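Local coordinates for protein exported gluconolactonase (Xanthomonas campestris pv. campestris, PDB 3DR2) that probably hydrolyses gluconolactone to gluconic acid in secondary glucose metabolism, as a calcium-binding six-bladed beta-propeller of the SMP-30 family, at residues A[47-55]-A[89-99]; A[134-145]-A[191-202]. All blocks are in the same frame, centred on the assembly; numbering follows the deposited sequence.

Contact 1: A[47-55]-A[89-99]; sequences SEGPAWWEA and NGNAVDAQQRL. With CA (calcium ion), chain D.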
loop_
_atom_site.group_PDB
_atom_site.type_symbol
_atom_site.label_atom_id
_atom_site.label_comp_id
_atom_site.label_asym_id
_atom_site.label_seq_id
_atom_site.Cartn_x
_atom_site.Cartn_y
_atom_site.Cartn_z
ATOM N N SER A 47 3.447 8.029 3.143
ATOM C CA SER A 47 3.639 8.588 4.478
ATOM C C SER A 47 2.845 9.867 4.673
ATOM O O SER A 47 2.830 10.741 3.801
ATOM C CB SER A 47 5.124 8.864 4.718
ATOM O OG SER A 47 5.866 7.656 4.687
ATOM N N GLU A 48 2.219 9.980 5.840
ATOM C CA GLU A 48 1.389 11.137 6.163
ATOM C C GLU A 48 1.226 11.329 7.670
ATOM O O GLU A 48 1.656 10.497 8.465
ATOM C CB GLU A 48 0.000 10.944 5.541
ATOM C CG GLU A 48 -0.321 11.879 4.384
ATOM C CD GLU A 48 -0.853 13.207 4.855
ATOM O OE1 GLU A 48 -0.413 13.688 5.922
ATOM O OE2 GLU A 48 -1.712 13.785 4.156
ATOM N N GLY A 49 0.605 12.450 8.032
ATOM C CA GLY A 49 0.301 12.773 9.417
ATOM C C GLY A 49 1.302 12.592 10.546
ATOM O O GLY A 49 1.006 11.913 11.533
ATOM N N PRO A 50 2.483 13.214 10.453
ATOM C CA PRO A 50 3.496 13.092 11.507
ATOM C C PRO A 50 3.098 13.879 12.755
ATOM O O PRO A 50 2.628 15.013 12.665
ATOM C CB PRO A 50 4.741 13.664 10.848
ATOM C CG PRO A 50 4.164 14.766 9.979
ATOM C CD PRO A 50 2.949 14.091 9.363
ATOM N N ALA A 51 3.296 13.274 13.920
ATOM C CA ALA A 51 2.963 13.915 15.181
ATOM C C ALA A 51 3.962 13.476 16.242
ATOM O O ALA A 51 4.210 12.281 16.422
ATOM C CB ALA A 51 1.553 13.533 15.606
ATOM N N TRP A 52 4.537 14.445 16.945
ATOM C CA TRP A 52 5.502 14.138 17.990
ATOM C C TRP A 52 4.769 13.735 19.263
ATOM O O TRP A 52 3.907 14.464 19.751
ATOM C CB TRP A 52 6.401 15.346 18.260
ATOM C CG TRP A 52 7.337 15.121 19.410
ATOM C CD1 TRP A 52 7.227 15.636 20.668
ATOM C CD2 TRP A 52 8.498 14.279 19.420
ATOM N NE1 TRP A 52 8.245 15.168 21.462
ATOM C CE2 TRP A 52 9.039 14.333 20.722
ATOM C CE3 TRP A 52 9.129 13.484 18.456
ATOM C CZ2 TRP A 52 10.189 13.619 21.089
ATOM C CZ3 TRP A 52 10.273 12.771 18.820
ATOM C CH2 TRP A 52 10.789 12.846 20.128
ATOM N N TRP A 53 5.132 12.572 19.790
ATOM C CA TRP A 53 4.523 12.010 20.990
ATOM C C TRP A 53 5.542 12.079 22.126
ATOM O O TRP A 53 6.347 11.165 22.306
ATOM C CB TRP A 53 4.140 10.556 20.700
ATOM C CG TRP A 53 3.226 9.918 21.691
ATOM C CD1 TRP A 53 2.531 10.532 22.696
ATOM C CD2 TRP A 53 2.858 8.534 21.733
ATOM N NE1 TRP A 53 1.752 9.612 23.359
ATOM C CE2 TRP A 53 1.932 8.379 22.786
ATOM C CE3 TRP A 53 3.221 7.408 20.980
ATOM C CZ2 TRP A 53 1.362 7.142 23.108
ATOM C CZ3 TRP A 53 2.653 6.178 21.300
ATOM C CH2 TRP A 53 1.734 6.058 22.355
ATOM N N GLU A 54 5.501 13.171 22.885
ATOM C CA GLU A 54 6.432 13.392 23.989
ATOM C C GLU A 54 6.501 12.250 25.002
ATOM O O GLU A 54 7.593 11.801 25.369
ATOM C CB GLU A 54 6.077 14.694 24.714
ATOM C CG GLU A 54 6.968 15.014 25.912
ATOM C CD GLU A 54 8.384 15.434 25.536
ATOM O OE1 GLU A 54 8.744 15.421 24.342
ATOM O OE2 GLU A 54 9.152 15.784 26.457
ATOM N N ALA A 55 5.344 11.782 25.453
ATOM C CA ALA A 55 5.290 10.703 26.436
ATOM C C ALA A 55 6.113 9.469 26.053
ATOM O O ALA A 55 6.625 8.761 26.924
ATOM C CB ALA A 55 3.843 10.302 26.679
ATOM N N ASN A 89 -4.955 8.492 8.364
ATOM C CA ASN A 89 -4.206 9.558 7.705
ATOM C C ASN A 89 -3.562 10.458 8.760
ATOM O O ASN A 89 -2.516 10.123 9.306
ATOM C CB ASN A 89 -5.157 10.363 6.799
ATOM C CG ASN A 89 -4.420 11.308 5.855
ATOM O OD1 ASN A 89 -4.985 11.773 4.856
ATOM N ND2 ASN A 89 -3.164 11.600 6.166
ATOM N N GLY A 90 -4.194 11.584 9.071
ATOM C CA GLY A 90 -3.622 12.472 10.064
ATOM C C GLY A 90 -3.547 11.895 11.473
ATOM O O GLY A 90 -4.378 11.074 11.864
ATOM N N ASN A 91 -2.522 12.312 12.220
ATOM C CA ASN A 91 -2.334 11.910 13.618
ATOM C C ASN A 91 -2.036 13.186 14.398
ATOM O O ASN A 91 -1.511 14.159 13.843
ATOM C CB ASN A 91 -1.130 10.978 13.809
ATOM C CG ASN A 91 -1.289 9.659 13.102
ATOM O OD1 ASN A 91 -2.089 8.811 13.499
ATOM N ND2 ASN A 91 -0.518 9.473 12.040
ATOM N N ALA A 92 -2.365 13.165 15.684
ATOM C CA ALA A 92 -2.116 14.286 16.580
ATOM C C ALA A 92 -2.068 13.715 17.990
ATOM O O ALA A 92 -2.422 12.555 18.205
ATOM C CB ALA A 92 -3.222 15.324 16.465
ATOM N N VAL A 93 -1.624 14.526 18.944
ATOM C CA VAL A 93 -1.524 14.092 20.331
ATOM C C VAL A 93 -2.298 15.064 21.206
ATOM O O VAL A 93 -2.067 16.266 21.142
ATOM C CB VAL A 93 -0.056 14.063 20.790
ATOM C CG1 VAL A 93 0.036 13.512 22.214
ATOM C CG2 VAL A 93 0.764 13.218 19.834
ATOM N N ASP A 94 -3.215 14.552 22.020
ATOM C CA ASP A 94 -3.999 15.433 22.865
ATOM C C ASP A 94 -3.269 15.821 24.145
ATOM O O ASP A 94 -2.128 15.415 24.368
ATOM C CB ASP A 94 -5.379 14.820 23.159
ATOM C CG ASP A 94 -5.324 13.607 24.073
ATOM O OD1 ASP A 94 -6.350 12.892 24.136
ATOM O OD2 ASP A 94 -4.287 13.373 24.730
ATOM N N ALA A 95 -3.919 16.632 24.968
ATOM C CA ALA A 95 -3.314 17.097 26.207
ATOM C C ALA A 95 -2.931 15.966 27.157
ATOM O O ALA A 95 -1.979 16.095 27.926
ATOM C CB ALA A 95 -4.251 18.074 26.901
ATOM N N GLN A 96 -3.664 14.856 27.097
ATOM C CA GLN A 96 -3.388 13.712 27.964
ATOM C C GLN A 96 -2.388 12.737 27.341
ATOM O O GLN A 96 -2.238 11.611 27.813
ATOM C CB GLN A 96 -4.683 12.961 28.288
ATOM C CG GLN A 96 -5.691 13.725 29.149
ATOM C CD GLN A 96 -6.376 14.862 28.411
ATOM O OE1 GLN A 96 -6.933 14.673 27.328
ATOM N NE2 GLN A 96 -6.350 16.050 29.005
ATOM N N GLN A 97 -1.703 13.189 26.292
ATOM C CA GLN A 97 -0.717 12.391 25.571
ATOM C C GLN A 97 -1.283 11.118 24.949
ATOM O O GLN A 97 -0.605 10.090 24.873
ATOM C CB GLN A 97 0.481 12.058 26.467
ATOM C CG GLN A 97 1.439 13.240 26.700
ATOM C CD GLN A 97 2.110 13.746 25.420
ATOM O OE1 GLN A 97 1.909 14.890 25.006
ATOM N NE2 GLN A 97 2.916 12.896 24.798
ATOM N N ARG A 98 -2.535 11.198 24.510
ATOM C CA ARG A 98 -3.191 10.080 23.834
ATOM C C ARG A 98 -3.160 10.416 22.346
ATOM O O ARG A 98 -3.259 11.581 21.972
ATOM C CB ARG A 98 -4.650 9.941 24.282
ATOM C CG ARG A 98 -4.845 9.488 25.715
ATOM C CD ARG A 98 -6.322 9.530 26.089
ATOM N NE ARG A 98 -6.837 10.899 26.077
ATOM C CZ ARG A 98 -8.024 11.256 26.556
ATOM N NH1 ARG A 98 -8.831 10.346 27.087
ATOM N NH2 ARG A 98 -8.400 12.529 26.519
ATOM N N LEU A 99 -3.010 9.404 21.498
ATOM C CA LEU A 99 -2.984 9.642 20.063
ATOM C C LEU A 99 -4.403 9.736 19.524
ATOM O O LEU A 99 -5.256 8.920 19.874
ATOM C CB LEU A 99 -2.267 8.502 19.332
ATOM C CG LEU A 99 -0.819 8.187 19.698
ATOM C CD1 LEU A 99 -0.292 7.118 18.753
ATOM C CD2 LEU A 99 0.028 9.452 19.605
HETATM CA CA CA D . -3.252 15.805 4.272
HETATM O O HOH W 1 -3.752 13.933 2.625
HETATM O O HOH W 2 -2.769 17.635 5.741
HETATM O O HOH W 3 -3.267 14.559 6.333
HETATM O O HOH W 4 -0.869 15.863 4.843
#
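Leu-99 lays its CD2 methyl over one face of the Trp-53 indole, 3.8 Å from the centroid of the five-membered ring and 13° off the ring normal, a CH-pi contact made with the two side chains crossing at about a right angle. The same ring uses its edge on the 94-97 turn: Trp-53 NE1 donates to Gln-97 O at 2.8 Å, a somewhat bent bond whose donor sits above the carbonyl plane rather than on a lone pair. With CG of Trp-53 anti to the backbone N (chi1 -166°), the indole swings across to the neighbouring strand, where Val-93 CG1 meets it obliquely at CD1, 3.9 Å away. Toward the calcium, Ala-51 CB packs on the backbone of Asn-91 and Ala-92. Asn-91 turns its amide so that ND2 reaches Gly-49 O at 2.9 Å, with the acceptor lying in the amide plane, while His-101 holds OD1. Gly-49, at positive phi, lets the two backbones close to 4.0 Å between its CA and Gly-90 CA. At the calcium end the Glu-48 carboxylate stands nearly perpendicular to the Asn-89 amide, and its OE2 binds calcium at 2.5 Å; its OE1 takes the N-H of Gly-49. Parallel strands 47-53 and 89-93, each the innermost of its blade, line the central channel and lead away from the metal, the packing of neighbouring blades in a beta-propeller.

Contact 2: A[134-145]-A[191-202]; sequences NDLIVARDGAIW and NGLAFSPDEQTL. With CA (calcium ion), chain D.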
loop_
_atom_site.group_PDB
_atom_site.type_symbol
_atom_site.label_atom_id
_atom_site.label_comp_id
_atom_site.label_asym_id
_atom_site.label_seq_id
_atom_site.Cartn_x
_atom_site.Cartn_y
_atom_site.Cartn_z
ATOM N N ASN A 134 -9.168 14.060 7.076
ATOM C CA ASN A 134 -7.833 14.058 6.501
ATOM C C ASN A 134 -6.706 14.411 7.473
ATOM O O ASN A 134 -5.762 13.635 7.645
ATOM C CB ASN A 134 -7.838 15.017 5.304
ATOM C CG ASN A 134 -6.604 14.886 4.444
ATOM O OD1 ASN A 134 -5.505 15.239 4.867
ATOM N ND2 ASN A 134 -6.779 14.379 3.226
ATOM N N ASP A 135 -6.794 15.576 8.105
ATOM C CA ASP A 135 -5.762 15.993 9.054
ATOM C C ASP A 135 -6.441 16.594 10.286
ATOM O O ASP A 135 -7.596 17.033 10.216
ATOM C CB ASP A 135 -4.822 17.010 8.384
ATOM C CG ASP A 135 -3.427 17.026 8.999
ATOM O OD1 ASP A 135 -2.512 17.616 8.376
ATOM O OD2 ASP A 135 -3.243 16.455 10.095
ATOM N N LEU A 136 -5.738 16.603 11.416
ATOM C CA LEU A 136 -6.317 17.143 12.644
ATOM C C LEU A 136 -5.275 17.746 13.568
ATOM O O LEU A 136 -4.078 17.483 13.435
ATOM C CB LEU A 136 -7.084 16.047 13.400
ATOM C CG LEU A 136 -6.299 15.022 14.232
ATOM C CD1 LEU A 136 -7.279 14.022 14.834
ATOM C CD2 LEU A 136 -5.265 14.302 13.369
ATOM N N ILE A 137 -5.749 18.577 14.495
ATOM C CA ILE A 137 -4.897 19.222 15.483
ATOM C C ILE A 137 -5.697 19.307 16.773
ATOM O O ILE A 137 -6.918 19.140 16.770
ATOM C CB ILE A 137 -4.479 20.656 15.059
ATOM C CG1 ILE A 137 -5.718 21.543 14.894
ATOM C CG2 ILE A 137 -3.667 20.594 13.775
ATOM C CD1 ILE A 137 -5.408 22.999 14.546
ATOM N N VAL A 138 -5.006 19.543 17.878
ATOM C CA VAL A 138 -5.663 19.666 19.170
ATOM C C VAL A 138 -5.365 21.058 19.715
ATOM O O VAL A 138 -4.202 21.436 19.851
ATOM C CB VAL A 138 -5.138 18.617 20.163
ATOM C CG1 VAL A 138 -5.894 18.730 21.476
ATOM C CG2 VAL A 138 -5.292 17.224 19.573
ATOM N N ALA A 139 -6.416 21.820 20.011
ATOM C CA ALA A 139 -6.253 23.171 20.536
ATOM C C ALA A 139 -5.879 23.134 22.012
ATOM O O ALA A 139 -5.990 22.097 22.668
ATOM C CB ALA A 139 -7.539 23.971 20.338
ATOM N N ARG A 140 -5.427 24.269 22.534
ATOM C CA ARG A 140 -5.038 24.343 23.935
ATOM C C ARG A 140 -6.165 23.973 24.895
ATOM O O ARG A 140 -5.905 23.530 26.012
ATOM C CB ARG A 140 -4.509 25.740 24.266
ATOM C CG ARG A 140 -3.053 25.951 23.889
ATOM C CD ARG A 140 -2.489 27.195 24.561
ATOM N NE ARG A 140 -2.911 28.421 23.894
ATOM C CZ ARG A 140 -2.284 28.946 22.848
ATOM N NH1 ARG A 140 -1.203 28.351 22.355
ATOM N NH2 ARG A 140 -2.734 30.063 22.294
ATOM N N ASP A 141 -7.413 24.146 24.466
ATOM C CA ASP A 141 -8.539 23.820 25.330
ATOM C C ASP A 141 -8.996 22.367 25.192
ATOM O O ASP A 141 -10.032 21.971 25.732
ATOM C CB ASP A 141 -9.700 24.792 25.074
ATOM C CG ASP A 141 -10.346 24.611 23.710
ATOM O OD1 ASP A 141 -9.716 24.020 22.809
ATOM O OD2 ASP A 141 -11.493 25.079 23.538
ATOM N N GLY A 142 -8.218 21.570 24.465
ATOM C CA GLY A 142 -8.554 20.167 24.302
ATOM C C GLY A 142 -9.454 19.806 23.137
ATOM O O GLY A 142 -9.670 18.624 22.866
ATOM N N ALA A 143 -9.992 20.809 22.452
ATOM C CA ALA A 143 -10.866 20.562 21.312
ATOM C C ALA A 143 -10.049 20.019 20.145
ATOM O O ALA A 143 -8.921 20.446 19.924
ATOM C CB ALA A 143 -11.563 21.852 20.897
ATOM N N ILE A 144 -10.619 19.067 19.411
ATOM C CA ILE A 144 -9.941 18.495 18.251
ATOM C C ILE A 144 -10.528 19.148 17.003
ATOM O O ILE A 144 -11.738 19.099 16.785
ATOM C CB ILE A 144 -10.169 16.966 18.158
ATOM C CG1 ILE A 144 -9.523 16.271 19.353
ATOM C CG2 ILE A 144 -9.592 16.418 16.849
ATOM C CD1 ILE A 144 -9.879 14.816 19.464
ATOM N N TRP A 145 -9.668 19.771 16.200
ATOM C CA TRP A 145 -10.092 20.421 14.963
ATOM C C TRP A 145 -9.614 19.568 13.800
ATOM O O TRP A 145 -8.490 19.076 13.818
ATOM C CB TRP A 145 -9.460 21.807 14.829
ATOM C CG TRP A 145 -9.944 22.829 15.808
ATOM C CD1 TRP A 145 -9.749 22.838 17.160
ATOM C CD2 TRP A 145 -10.675 24.018 15.498
ATOM N NE1 TRP A 145 -10.316 23.970 17.712
ATOM C CE2 TRP A 145 -10.890 24.708 16.712
ATOM C CE3 TRP A 145 -11.170 24.569 14.309
ATOM C CZ2 TRP A 145 -11.580 25.922 16.769
ATOM C CZ3 TRP A 145 -11.856 25.778 14.366
ATOM C CH2 TRP A 145 -12.053 26.440 15.591
ATOM N N ASN A 191 -7.542 20.610 3.592
ATOM C CA ASN A 191 -6.553 19.568 3.808
ATOM C C ASN A 191 -5.793 19.714 5.122
ATOM O O ASN A 191 -6.183 19.136 6.139
ATOM C CB ASN A 191 -5.582 19.563 2.626
ATOM C CG ASN A 191 -4.918 18.225 2.431
ATOM O OD1 ASN A 191 -4.626 17.537 3.400
ATOM N ND2 ASN A 191 -4.667 17.849 1.181
ATOM N N GLY A 192 -4.707 20.476 5.106
ATOM C CA GLY A 192 -3.949 20.666 6.327
ATOM C C GLY A 192 -4.515 21.805 7.148
ATOM O O GLY A 192 -5.324 22.589 6.657
ATOM N N LEU A 193 -4.105 21.893 8.406
ATOM C CA LEU A 193 -4.563 22.974 9.267
ATOM C C LEU A 193 -3.615 23.121 10.439
ATOM O O LEU A 193 -2.912 22.170 10.797
ATOM C CB LEU A 193 -5.984 22.717 9.785
ATOM C CG LEU A 193 -6.185 21.690 10.906
ATOM C CD1 LEU A 193 -7.599 21.819 11.471
ATOM C CD2 LEU A 193 -5.939 20.288 10.380
ATOM N N ALA A 194 -3.598 24.316 11.018
ATOM C CA ALA A 194 -2.742 24.628 12.155
ATOM C C ALA A 194 -3.086 26.008 12.708
ATOM O O ALA A 194 -3.483 26.905 11.963
ATOM C CB ALA A 194 -1.274 24.600 11.728
ATOM N N PHE A 195 -2.932 26.169 14.019
ATOM C CA PHE A 195 -3.194 27.446 14.682
ATOM C C PHE A 195 -1.925 28.268 14.803
ATOM O O PHE A 195 -0.821 27.725 14.808
ATOM C CB PHE A 195 -3.718 27.228 16.107
ATOM C CG PHE A 195 -5.203 27.149 16.207
ATOM C CD1 PHE A 195 -5.822 25.962 16.579
ATOM C CD2 PHE A 195 -5.989 28.269 15.957
ATOM C CE1 PHE A 195 -7.201 25.892 16.701
ATOM C CE2 PHE A 195 -7.369 28.208 16.076
ATOM C CZ PHE A 195 -7.977 27.018 16.449
ATOM N N SER A 196 -2.088 29.583 14.902
ATOM C CA SER A 196 -0.951 30.467 15.103
ATOM C C SER A 196 -0.638 30.264 16.584
ATOM O O SER A 196 -1.462 29.714 17.324
ATOM C CB SER A 196 -1.355 31.918 14.863
ATOM O OG SER A 196 -2.438 32.271 15.706
ATOM N N PRO A 197 0.541 30.704 17.047
ATOM C CA PRO A 197 0.813 30.496 18.473
ATOM C C PRO A 197 -0.248 31.055 19.425
ATOM O O PRO A 197 -0.604 30.403 20.404
ATOM C CB PRO A 197 2.200 31.125 18.667
ATOM C CG PRO A 197 2.375 32.029 17.474
ATOM C CD PRO A 197 1.708 31.277 16.360
ATOM N N ASP A 198 -0.773 32.242 19.138
ATOM C CA ASP A 198 -1.785 32.832 20.014
ATOM C C ASP A 198 -3.185 32.296 19.741
ATOM O O ASP A 198 -4.156 32.703 20.381
ATOM C CB ASP A 198 -1.774 34.364 19.887
ATOM C CG ASP A 198 -2.190 34.853 18.507
ATOM O OD1 ASP A 198 -2.179 36.085 18.299
ATOM O OD2 ASP A 198 -2.531 34.027 17.632
ATOM N N GLU A 199 -3.283 31.376 18.788
ATOM C CA GLU A 199 -4.554 30.776 18.405
ATOM C C GLU A 199 -5.611 31.769 17.917
ATOM O O GLU A 199 -6.796 31.454 17.910
ATOM C CB GLU A 199 -5.122 29.946 19.562
ATOM C CG GLU A 199 -4.366 28.646 19.809
ATOM C CD GLU A 199 -5.084 27.716 20.772
ATOM O OE1 GLU A 199 -4.636 26.562 20.928
ATOM O OE2 GLU A 199 -6.097 28.131 21.376
ATOM N N GLN A 200 -5.185 32.963 17.510
ATOM C CA GLN A 200 -6.125 33.967 17.009
ATOM C C GLN A 200 -6.378 33.760 15.518
ATOM O O GLN A 200 -7.356 34.268 14.965
ATOM C CB GLN A 200 -5.589 35.383 17.239
ATOM C CG GLN A 200 -5.686 35.872 18.675
ATOM C CD GLN A 200 -5.283 37.334 18.821
ATOM O OE1 GLN A 200 -4.117 37.690 18.651
ATOM N NE2 GLN A 200 -6.254 38.189 19.127
ATOM N N THR A 201 -5.493 33.007 14.874
ATOM C CA THR A 201 -5.616 32.732 13.452
ATOM C C THR A 201 -5.547 31.230 13.203
ATOM O O THR A 201 -4.722 30.539 13.786
ATOM C CB THR A 201 -4.481 33.416 12.647
ATOM O OG1 THR A 201 -4.552 34.836 12.824
ATOM C CG2 THR A 201 -4.596 33.089 11.157
ATOM N N LEU A 202 -6.438 30.729 12.356
ATOM C CA LEU A 202 -6.445 29.311 12.010
ATOM C C LEU A 202 -6.104 29.241 10.530
ATOM O O LEU A 202 -6.758 29.889 9.706
ATOM C CB LEU A 202 -7.832 28.695 12.226
ATOM C CG LEU A 202 -7.959 27.168 12.373
ATOM C CD1 LEU A 202 -9.247 26.705 11.717
ATOM C CD2 LEU A 202 -6.777 26.452 11.760
HETATM CA CA CA D . -3.252 15.805 4.272
HETATM O O HOH W 1 -3.752 13.933 2.625
HETATM O O HOH W 3 -3.267 14.559 6.333
HETATM O O HOH W 5 -1.551 20.215 8.575
HETATM O O HOH W 2 -2.769 17.635 5.741
HETATM O O HOH W 6 -7.640 26.765 22.947
HETATM O O HOH W 4 -0.869 15.863 4.843
#
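Arg-140 and Glu-199 join two turns at the end of this contact far from the metal. Along the arginine, CB and CG both lie 3.4 Å from Glu-199 OE1, the oxygen that also accepts the Arg-140 backbone N-H through its syn lone pair. The chain then bends at chi3 (-78°), bringing NE to a long salt bridge with OE1 in which charge alone acts, since the oxygen lies well out of the guanidinium plane. Arg-140 NH2 rests on Glu-199 CG at 3.3 Å, the guanidinium and carboxylate stacked with planes 14° apart. At the tip Arg-140 NH1 and NH2 grip Pro-197 O end-on, each at 2.9 Å. Toward the calcium, Phe-195 points its edge at the face of Trp-145 in a T-shaped pair, planes at 86°, and Ile-137 CD1 touches Phe-195 CD1 at 3.6 Å. Leu-193 meets Ile-137 tip to tip and reaches Trp-145 with CD1. At the metal itself, the amides of Asn-134 and Asn-191, steeply inclined to each other, bring their OD1 atoms together on calcium, each bond 2.4 Å. Asp-135 OD1 accepts from a metal-bound water as a second-shell group. Glu-48 and Asp-242 complete the protein ligands of this central calcium site, characteristic of SMP-30/gluconolactonase propellers.

Overall arrangement
Contacts 1 and 2 each pair the inner strands of successive propeller sheets, and they abut: Gly-90 N lies 2.9 Å from Asn-134 O, a probable hydrogen bond, while Leu-136 packs on Gly-90 and Asn-91. Their centres are 13 Å apart, and both end at the same calcium, to which contact 1 gives a carboxylate and contact 2 two amide oxygens, with four waters shared. Contact 1 is the more buried, its strands closest where two glycines face each other. In contact 2 the strands stand farther apart, spanned by larger apolar and aromatic side chains, and its solvent-facing end is polar and charged. No salt bridge crosses contact 1, whose far end is linked by indole and backbone.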